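Local coordinates for protein serine protease inhibitor 1 (Coprinopsis cinerea, PDB 3VWC) that probably inhibits serine-type endopeptidases, as a beta-trefoil protein of the I66 peptidase inhibitor family, at residues 65-70 and 77-82; 31-36 and 71-76. All blocks are in the same frame, centred on the assembly; numbering follows the deposited sequence. Where two conformers were deposited one is given.

Interaction 1: 65-70 and 77-82; sequences APQEGK and GNMEDK
A65, P66 and Q67 pack directly on the loop 77-82. The A65 methyl points into the loop, with A65 CB 4.0 Å from M79 CB. On the same methyl, E80 O lies 3.5 Å from A65 CB. P66 CD comes closest, 3.2 Å from D81 O; P66 CG is 4.0 Å from D81 CB, the two side chains crossing at about a right angle. M79 runs across to Q67: a bend at its last torsion (chi3 75°) sets its methyl CE 3.4 Å from Q67 OE1. The wetter side has no direct hydrogen bond between the segments. Two waters bridge them by hydrogen bonds instead, one between P66 O and E80 O, the other between P66 O and D81 OD2. D81 OD1 is held by S103. The CB of E80 points away from the strand, and the residue is exposed. Q67 to K70 form a type I' beta turn, closed by Q67 N to K70 O and K70 N to Q67 O, the hairpin turn between strands 62-67 and 70-73. The loop toward strand 84-88 is thus laid against the end of strand 62-67, P66 and D81 also touching N101 of strand 96-101, P66 resting on V122 of strand 121-123, and M79 packing on P30.

Interaction 2: 31-36 and 71-76; sequences KRIRVL and LFADLL
The F72 ring and the R32 side chain run side by side and point the same way; in one of the two R32 conformers the guanidinium plane is turned 88° from the ring, and R32 CG comes within 4.0 Å of F72 CE1. Against the backbone of the opposing strand, F72 CD1 lies 3.7 Å from K31 O. Q119 touches both R32 and F72, and Q67 also packs on F72. Farther along the strand, R34 NH1 is hydrogen-bonded to L117 O. Beneath these side chains the two strands pair antiparallel: K31 and A73 form the hydrogen-bonded pair, joined by K31 N to A73 O and by the shorter A73 N to K31 O at 2.7 Å. R32 and F72 make the next, non-hydrogen-bonded pair, and I33 N reaches L71 O at 3.1 Å, nearly straight at the hydrogen (169°) though tilted from the carbonyl plane. K31 O also takes a CA-H contact from F72. This is the pairing of strand 31-35 with strand 70-73 in the antiparallel sheet of the beta-trefoil, strand 62-67 lying on the far side of strand 70-73. I33 packs down on the buried side: its CG2 branch, anti to the backbone N, meets L71 CD2 at 3.8 Å, and CD1 approaches A73 CB. V64 of strand 62-67 touches both I33 and L71. Beyond A73 the chain leaves the sheet, and L75 crosses K31 at about a right angle, its CD2 3.6 Å from K31 CG. Bends at chi2 and chi4 lay the K31 chain against L75 CD2, with CE as well as CG in touch, and bring NZ to hydrogen bonds with L29 O and S27 O.

Overall arrangement
Of the segments in contact, strand 31-35 comes first, after strands 5-11 and 18-19, and interaction 2 closes a long loop when 71-76 returns to pair with it after strands 46-51, 54-59 and 62-67. Interaction 1 closes a much shorter one: 65-70 turns into strand 70-73, and the chain comes back as 77-82 against the end of strand 62-67. The two loops cross, because 65-70 lies between the segments of interaction 2 and 71-76 between those of interaction 1. They meet directly where A65 N is hydrogen-bonded to F72 O, and where D74 OD2 receives M79 N. Together they tie strands 31-35, 70-73 and 62-67 to the loop leading toward strand 84-88.

Interaction 1: 65-70 and 77-82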
ATOM      1  N   ALA A  65      -6.287   4.957   3.536  1.00 12.26           N
ATOM      2  CA  ALA A  65      -6.112   6.369   3.539  1.00 13.09           C
ATOM      3  C   ALA A  65      -4.995   6.706   4.521  1.00 12.16           C
ATOM      4  O   ALA A  65      -4.746   5.931   5.471  1.00 10.72           O
ATOM      5  CB  ALA A  65      -7.452   7.038   3.955  1.00 13.16           C
ATOM      6  N   PRO A  66      -4.346   7.841   4.336  1.00 12.14           N
ATOM      7  CA  PRO A  66      -3.226   8.284   5.154  1.00 11.89           C
ATOM      8  C   PRO A  66      -3.721   9.088   6.342  1.00 15.87           C
ATOM      9  O   PRO A  66      -4.727   9.789   6.237  1.00 17.18           O
ATOM     10  CB  PRO A  66      -2.416   9.185   4.200  1.00 15.51           C
ATOM     11  CG  PRO A  66      -3.488   9.769   3.255  1.00 15.23           C
ATOM     12  CD  PRO A  66      -4.543   8.669   3.118  1.00 11.65           C
ATOM     13  N   GLN A  67      -3.068   8.934   7.487  1.00 13.98           N
ATOM     14  CA  GLN A  67      -3.391   9.755   8.645  1.00 13.71           C
ATOM     15  C   GLN A  67      -2.137   9.850   9.517  1.00 13.92           C
ATOM     16  O   GLN A  67      -1.503   8.847   9.805  1.00 11.98           O
ATOM     17  CB  GLN A  67      -4.558   9.133   9.402  1.00 14.20           C
ATOM     18  CG  GLN A  67      -4.950   9.870  10.675  1.00 19.94           C
ATOM     19  CD  GLN A  67      -6.116   9.220  11.351  1.00 21.25           C
ATOM     20  OE1 GLN A  67      -7.256   9.406  10.925  1.00 23.75           O
ATOM     21  NE2 GLN A  67      -5.836   8.306  12.285  1.00 20.68           N
ATOM     22  N   GLU A  68      -1.676  11.075   9.747  1.00 15.25           N
ATOM     23  CA  GLU A  68      -0.490  11.338  10.542  1.00 18.50           C
ATOM     24  C   GLU A  68       0.661  10.462  10.090  1.00 15.14           C
ATOM     25  O   GLU A  68       1.331   9.821  10.916  1.00 17.10           O
ATOM     26  CB  GLU A  68      -0.766  11.147  12.034  1.00 16.93           C
ATOM     27  CG  GLU A  68      -1.710  12.217  12.640  1.00 21.09           C
ATOM     28  CD  GLU A  68      -1.857  12.045  14.169  1.00 23.03           C
ATOM     29  OE1 GLU A  68      -2.334  10.985  14.641  1.00 23.30           O
ATOM     30  OE2 GLU A  68      -1.413  12.950  14.902  1.00 36.12           O
ATOM     31  N   GLY A  69       0.877  10.416   8.785  1.00 15.29           N
ATOM     32  CA  GLY A  69       2.078   9.767   8.264  1.00 14.70           C
ATOM     33  C   GLY A  69       2.038   8.260   8.138  1.00 12.53           C
ATOM     34  O   GLY A  69       3.057   7.635   7.874  1.00 11.81           O
ATOM     35  N   LYS A  70       0.889   7.676   8.438  1.00 10.78           N
ATOM     36  CA  LYS A  70       0.718   6.225   8.388  1.00  9.69           C
ATOM     37  C   LYS A  70      -0.466   5.815   7.585  1.00  8.82           C
ATOM     38  O   LYS A  70      -1.429   6.575   7.361  1.00 11.23           O
ATOM     39  CB  LYS A  70       0.596   5.665   9.828  1.00 12.71           C
ATOM     40  CG  LYS A  70       1.719   6.158  10.760  1.00 13.37           C
ATOM     41  CD  LYS A  70       3.036   5.438  10.514  1.00 22.14           C
ATOM     42  CE  LYS A  70       4.039   5.718  11.643  1.00 25.20           C
ATOM     43  NZ  LYS A  70       3.688   5.002  12.897  1.00 37.99           N
ATOM     44  N   GLY A  77     -15.571   5.686   7.902  1.00 25.03           N
ATOM     45  CA  GLY A  77     -15.956   6.330   6.644  1.00 24.35           C
ATOM     46  C   GLY A  77     -15.579   7.783   6.594  1.00 18.51           C
ATOM     47  O   GLY A  77     -15.861   8.473   5.627  1.00 24.82           O
ATOM     48  N   ASN A  78     -15.039   8.303   7.691  1.00 28.88           N
ATOM     49  CA  ASN A  78     -14.770   9.728   7.748  1.00 28.55           C
ATOM     50  C   ASN A  78     -13.339  10.149   7.357  1.00 29.14           C
ATOM     51  O   ASN A  78     -12.956  11.297   7.584  1.00 30.62           O
ATOM     52  CB  ASN A  78     -15.143  10.277   9.141  1.00 31.16           C
ATOM     53  CG  ASN A  78     -14.339   9.625  10.263  1.00 34.71           C
ATOM     54  OD1 ASN A  78     -13.643   8.622  10.045  1.00 34.24           O
ATOM     55  ND2 ASN A  78     -14.426  10.197  11.471  1.00 36.34           N
ATOM     56  N   MET A  79     -12.535   9.231   6.817  1.00 22.03           N
ATOM     57  CA  MET A  79     -11.164   9.555   6.427  1.00 24.88           C
ATOM     58  C   MET A  79     -11.085  10.179   5.035  1.00 22.06           C
ATOM     59  O   MET A  79     -11.723   9.729   4.078  1.00 24.62           O
ATOM     60  CB  MET A  79     -10.261   8.317   6.513  1.00 23.99           C
ATOM     61  CG  MET A  79     -10.225   7.699   7.922  1.00 21.83           C
ATOM     62  SD  MET A  79      -8.930   6.452   8.082  1.00 21.86           S
ATOM     63  CE  MET A  79      -7.511   7.520   8.164  1.00 23.22           C
ATOM     64  N   GLU A  80     -10.280  11.224   4.955  1.00 22.46           N
ATOM     65  CA  GLU A  80     -10.098  11.938   3.715  1.00 21.22           C
ATOM     66  C   GLU A  80      -8.931  11.331   2.950  1.00 21.95           C
ATOM     67  O   GLU A  80      -8.196  10.463   3.458  1.00 22.82           O
ATOM     68  CB  GLU A  80      -9.840  13.423   3.986  1.00 25.58           C
ATOM     69  CG  GLU A  80     -11.103  14.200   4.434  1.00 29.86           C
ATOM     70  CD  GLU A  80     -12.327  13.985   3.504  1.00 42.56           C
ATOM     71  OE1 GLU A  80     -12.255  14.340   2.301  1.00 41.95           O
ATOM     72  OE2 GLU A  80     -13.382  13.493   3.981  1.00 49.79           O
ATOM     73  N   ASP A  81      -8.859  11.698   1.680  1.00 18.86           N
ATOM     74  CA  ASP A  81      -7.707  11.356   0.852  1.00 17.43           C
ATOM     75  C   ASP A  81      -7.593   9.865   0.548  1.00 14.41           C
ATOM     76  O   ASP A  81      -6.498   9.296   0.646  1.00 14.79           O
ATOM     77  CB  ASP A  81      -6.434  11.903   1.480  1.00 15.59           C
ATOM     78  CG  ASP A  81      -6.554  13.357   1.875  1.00 22.26           C
ATOM     79  OD1 ASP A  81      -6.809  14.215   1.005  1.00 23.36           O
ATOM     80  OD2 ASP A  81      -6.295  13.671   3.045  1.00 24.97           O
ATOM     81  N   LYS A  82      -8.667   9.286   0.016  1.00 16.08           N
ATOM     82  CA  LYS A  82      -8.700   7.886  -0.315  1.00 12.72           C
ATOM     83  C   LYS A  82      -8.245   7.534  -1.731  1.00 13.52           C
ATOM     84  O   LYS A  82      -8.259   6.395  -2.108  1.00 15.05           O
ATOM     85  CB  LYS A  82     -10.114   7.314  -0.112  1.00 20.22           C
ATOM     86  CG  LYS A  82     -10.625   7.481   1.297  1.00 20.93           C
ATOM     87  CD  LYS A  82     -11.858   6.623   1.524  1.00 35.92           C
ATOM     88  CE  LYS A  82     -12.461   6.897   2.899  1.00 40.40           C
ATOM     89  NZ  LYS A  82     -13.906   6.539   2.907  1.00 48.99           N
TER
HETATM   90  O   HOH W   1      -5.272  12.611   5.174  1.00 23.48           O
HETATM   91  O   HOH W   2      -7.358  10.071   5.942  1.00 23.56           O

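Interaction 2: 31-36 and 71-76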
ATOM      1  N   LYS A  31      -7.834   0.959  11.074  1.00 12.85           N
ATOM      2  CA  LYS A  31      -7.007  -0.205  11.345  1.00 13.28           C
ATOM      3  C   LYS A  31      -5.679  -0.062  10.625  1.00 14.55           C
ATOM      4  O   LYS A  31      -5.642   0.310   9.425  1.00 11.38           O
ATOM      5  CB  LYS A  31      -7.702  -1.485  10.910  1.00 13.13           C
ATOM      6  CG  LYS A  31      -9.028  -1.760  11.685  1.00 15.22           C
ATOM      7  CD  LYS A  31      -8.702  -2.208  13.115  1.00 14.62           C
ATOM      8  CE  LYS A  31     -10.023  -2.344  13.918  1.00 20.90           C
ATOM      9  NZ  LYS A  31     -10.479  -1.031  14.527  1.00 19.53           N
ATOM     10  N   ARG A  32      -4.585  -0.452  11.280  1.00 11.27           N
ATOM     11  CA  ARG A  32      -3.259  -0.291  10.657  0.50 10.01           C
ATOM     12  C   ARG A  32      -3.086  -1.252   9.501  1.00  8.81           C
ATOM     13  O   ARG A  32      -3.397  -2.454   9.597  1.00 11.09           O
ATOM     14  CB  ARG A  32      -2.146  -0.537  11.673  0.50  9.47           C
ATOM     15  CG  ARG A  32      -1.932   0.596  12.666  0.50  5.36           C
ATOM     16  CD  ARG A  32      -0.820   0.187  13.679  0.50  6.61           C
ATOM     17  NE  ARG A  32      -0.740   1.133  14.785  0.50  9.34           N
ATOM     18  CZ  ARG A  32       0.310   1.300  15.600  0.50  9.32           C
ATOM     19  NH1 ARG A  32       1.477   0.635  15.428  0.50  6.10           N
ATOM     20  NH2 ARG A  32       0.219   2.229  16.534  0.50  3.79           N
ATOM     21  N   ILE A  33      -2.510  -0.707   8.426  1.00  8.68           N
ATOM     22  CA  ILE A  33      -1.995  -1.549   7.369  1.00  8.14           C
ATOM     23  C   ILE A  33      -0.552  -1.866   7.666  1.00  9.37           C
ATOM     24  O   ILE A  33       0.207  -0.990   8.016  1.00 10.07           O
ATOM     25  CB  ILE A  33      -2.142  -0.888   5.965  1.00  7.09           C
ATOM     26  CG1 ILE A  33      -3.625  -0.624   5.606  1.00 10.26           C
ATOM     27  CG2 ILE A  33      -1.471  -1.784   4.908  1.00 10.47           C
ATOM     28  CD1 ILE A  33      -4.502  -1.836   5.642  1.00 15.25           C
ATOM     29  N   ARG A  34      -0.235  -3.155   7.654  1.00 10.81           N
ATOM     30  CA  ARG A  34       1.061  -3.611   8.183  1.00 10.21           C
ATOM     31  C   ARG A  34       1.845  -4.465   7.178  1.00 10.02           C
ATOM     32  O   ARG A  34       1.279  -5.065   6.253  1.00 12.88           O
ATOM     33  CB  ARG A  34       0.876  -4.397   9.479  1.00  9.89           C
ATOM     34  CG  ARG A  34      -0.058  -3.770  10.501  1.00 10.84           C
ATOM     35  CD  ARG A  34      -0.374  -4.823  11.583  1.00 11.49           C
ATOM     36  NE  ARG A  34      -1.355  -4.325  12.537  1.00 12.34           N
ATOM     37  CZ  ARG A  34      -1.037  -3.788  13.706  1.00 13.24           C
ATOM     38  NH1 ARG A  34       0.241  -3.603  14.032  1.00 11.92           N
ATOM     39  NH2 ARG A  34      -1.991  -3.429  14.562  1.00 14.69           N
ATOM     40  N   VAL A  35       3.152  -4.634   7.438  1.00 11.39           N
ATOM     41  CA  VAL A  35       3.817  -5.788   6.858  0.50  9.79           C
ATOM     42  C   VAL A  35       3.527  -7.025   7.704  1.00 12.77           C
ATOM     43  O   VAL A  35       3.509  -6.942   8.931  1.00 13.56           O
ATOM     44  CB  VAL A  35       5.331  -5.593   6.657  0.50 14.01           C
ATOM     45  CG1 VAL A  35       5.611  -4.744   5.374  0.50 10.52           C
ATOM     46  CG2 VAL A  35       5.980  -5.019   7.891  0.50 12.01           C
ATOM     47  N   LEU A  36       3.166  -8.114   7.042  1.00 12.54           N
ATOM     48  CA  LEU A  36       2.588  -9.288   7.746  1.00 13.35           C
ATOM     49  C   LEU A  36       3.578 -10.433   7.858  1.00 16.87           C
ATOM     50  O   LEU A  36       4.280 -10.713   6.909  1.00 16.29           O
ATOM     51  CB  LEU A  36       1.334  -9.762   6.992  1.00 15.83           C
ATOM     52  CG  LEU A  36       0.240  -8.677   6.919  1.00 17.13           C
ATOM     53  CD1 LEU A  36      -0.926  -9.091   6.028  1.00 13.38           C
ATOM     54  CD2 LEU A  36      -0.304  -8.337   8.321  1.00 16.49           C
ATOM     55  N   LEU A  71      -0.420   4.552   7.169  1.00  6.99           N
ATOM     56  CA  LEU A  71      -1.486   3.992   6.304  1.00  8.22           C
ATOM     57  C   LEU A  71      -2.512   3.175   7.069  1.00 11.47           C
ATOM     58  O   LEU A  71      -2.141   2.262   7.820  1.00  9.30           O
ATOM     59  CB  LEU A  71      -0.842   3.131   5.204  1.00  9.78           C
ATOM     60  CG  LEU A  71      -1.814   2.578   4.184  1.00 10.27           C
ATOM     61  CD1 LEU A  71      -2.460   3.700   3.359  1.00 10.84           C
ATOM     62  CD2 LEU A  71      -1.069   1.598   3.254  1.00  9.50           C
ATOM     63  N   PHE A  72      -3.800   3.546   6.955  1.00 10.95           N
ATOM     64  CA  PHE A  72      -4.877   2.795   7.663  1.00 10.83           C
ATOM     65  C   PHE A  72      -5.985   2.379   6.726  1.00 11.12           C
ATOM     66  O   PHE A  72      -6.187   3.039   5.707  1.00 13.70           O
ATOM     67  CB  PHE A  72      -5.554   3.685   8.697  1.00 11.67           C
ATOM     68  CG  PHE A  72      -4.648   4.128   9.832  1.00  9.40           C
ATOM     69  CD1 PHE A  72      -4.759   3.489  11.070  1.00 10.42           C
ATOM     70  CD2 PHE A  72      -3.886   5.284   9.747  1.00  9.72           C
ATOM     71  CE1 PHE A  72      -4.004   3.972  12.154  1.00 10.07           C
ATOM     72  CE2 PHE A  72      -3.143   5.821  10.826  1.00 11.06           C
ATOM     73  CZ  PHE A  72      -3.230   5.166  12.066  1.00  8.22           C
ATOM     74  N   ALA A  73      -6.707   1.340   7.110  1.00 10.00           N
ATOM     75  CA  ALA A  73      -8.026   1.059   6.579  1.00 10.15           C
ATOM     76  C   ALA A  73      -9.096   1.862   7.321  1.00 13.27           C
ATOM     77  O   ALA A  73      -9.081   1.970   8.575  1.00 14.99           O
ATOM     78  CB  ALA A  73      -8.295  -0.391   6.607  1.00 10.45           C
ATOM     79  N   ASP A  74      -9.974   2.505   6.542  1.00 15.84           N
ATOM     80  CA  ASP A  74     -11.033   3.380   7.107  0.70 17.89           C
ATOM     81  C   ASP A  74     -12.283   2.535   7.306  1.00 19.67           C
ATOM     82  O   ASP A  74     -12.899   2.056   6.349  1.00 17.63           O
ATOM     83  CB  ASP A  74     -11.314   4.587   6.193  0.70 15.04           C
ATOM     84  CG  ASP A  74     -12.341   5.581   6.771  0.70 13.06           C
ATOM     85  OD1 ASP A  74     -12.759   5.425   7.944  0.70 15.24           O
ATOM     86  OD2 ASP A  74     -12.780   6.463   5.972  0.70 15.07           O
ATOM     87  N   LEU A  75     -12.576   2.255   8.568  1.00 20.09           N
ATOM     88  CA  LEU A  75     -13.736   1.473   8.915  1.00 21.54           C
ATOM     89  C   LEU A  75     -14.947   2.380   9.137  1.00 25.59           C
ATOM     90  O   LEU A  75     -16.057   1.914   9.003  1.00 28.16           O
ATOM     91  CB  LEU A  75     -13.447   0.574  10.147  1.00 19.28           C
ATOM     92  CG  LEU A  75     -12.838  -0.796   9.797  1.00 20.59           C
ATOM     93  CD1 LEU A  75     -11.526  -0.649   9.043  1.00 26.04           C
ATOM     94  CD2 LEU A  75     -12.616  -1.642  11.057  1.00 20.25           C
ATOM     95  N   LEU A  76     -14.732   3.616   9.603  1.00 24.47           N
ATOM     96  CA  LEU A  76     -15.859   4.508   9.997  1.00 26.45           C
ATOM     97  C   LEU A  76     -16.453   5.263   8.817  1.00 30.32           C
ATOM     98  O   LEU A  76     -17.679   5.540   8.792  1.00 28.40           O
ATOM     99  CB  LEU A  76     -15.429   5.501  11.099  1.00 30.47           C
ATOM    100  CG  LEU A  76     -16.508   6.474  11.600  1.00 30.72           C
ATOM    101  CD1 LEU A  76     -17.634   5.697  12.292  1.00 33.89           C
ATOM    102  CD2 LEU A  76     -15.945   7.561  12.514  1.00 34.49           C
TER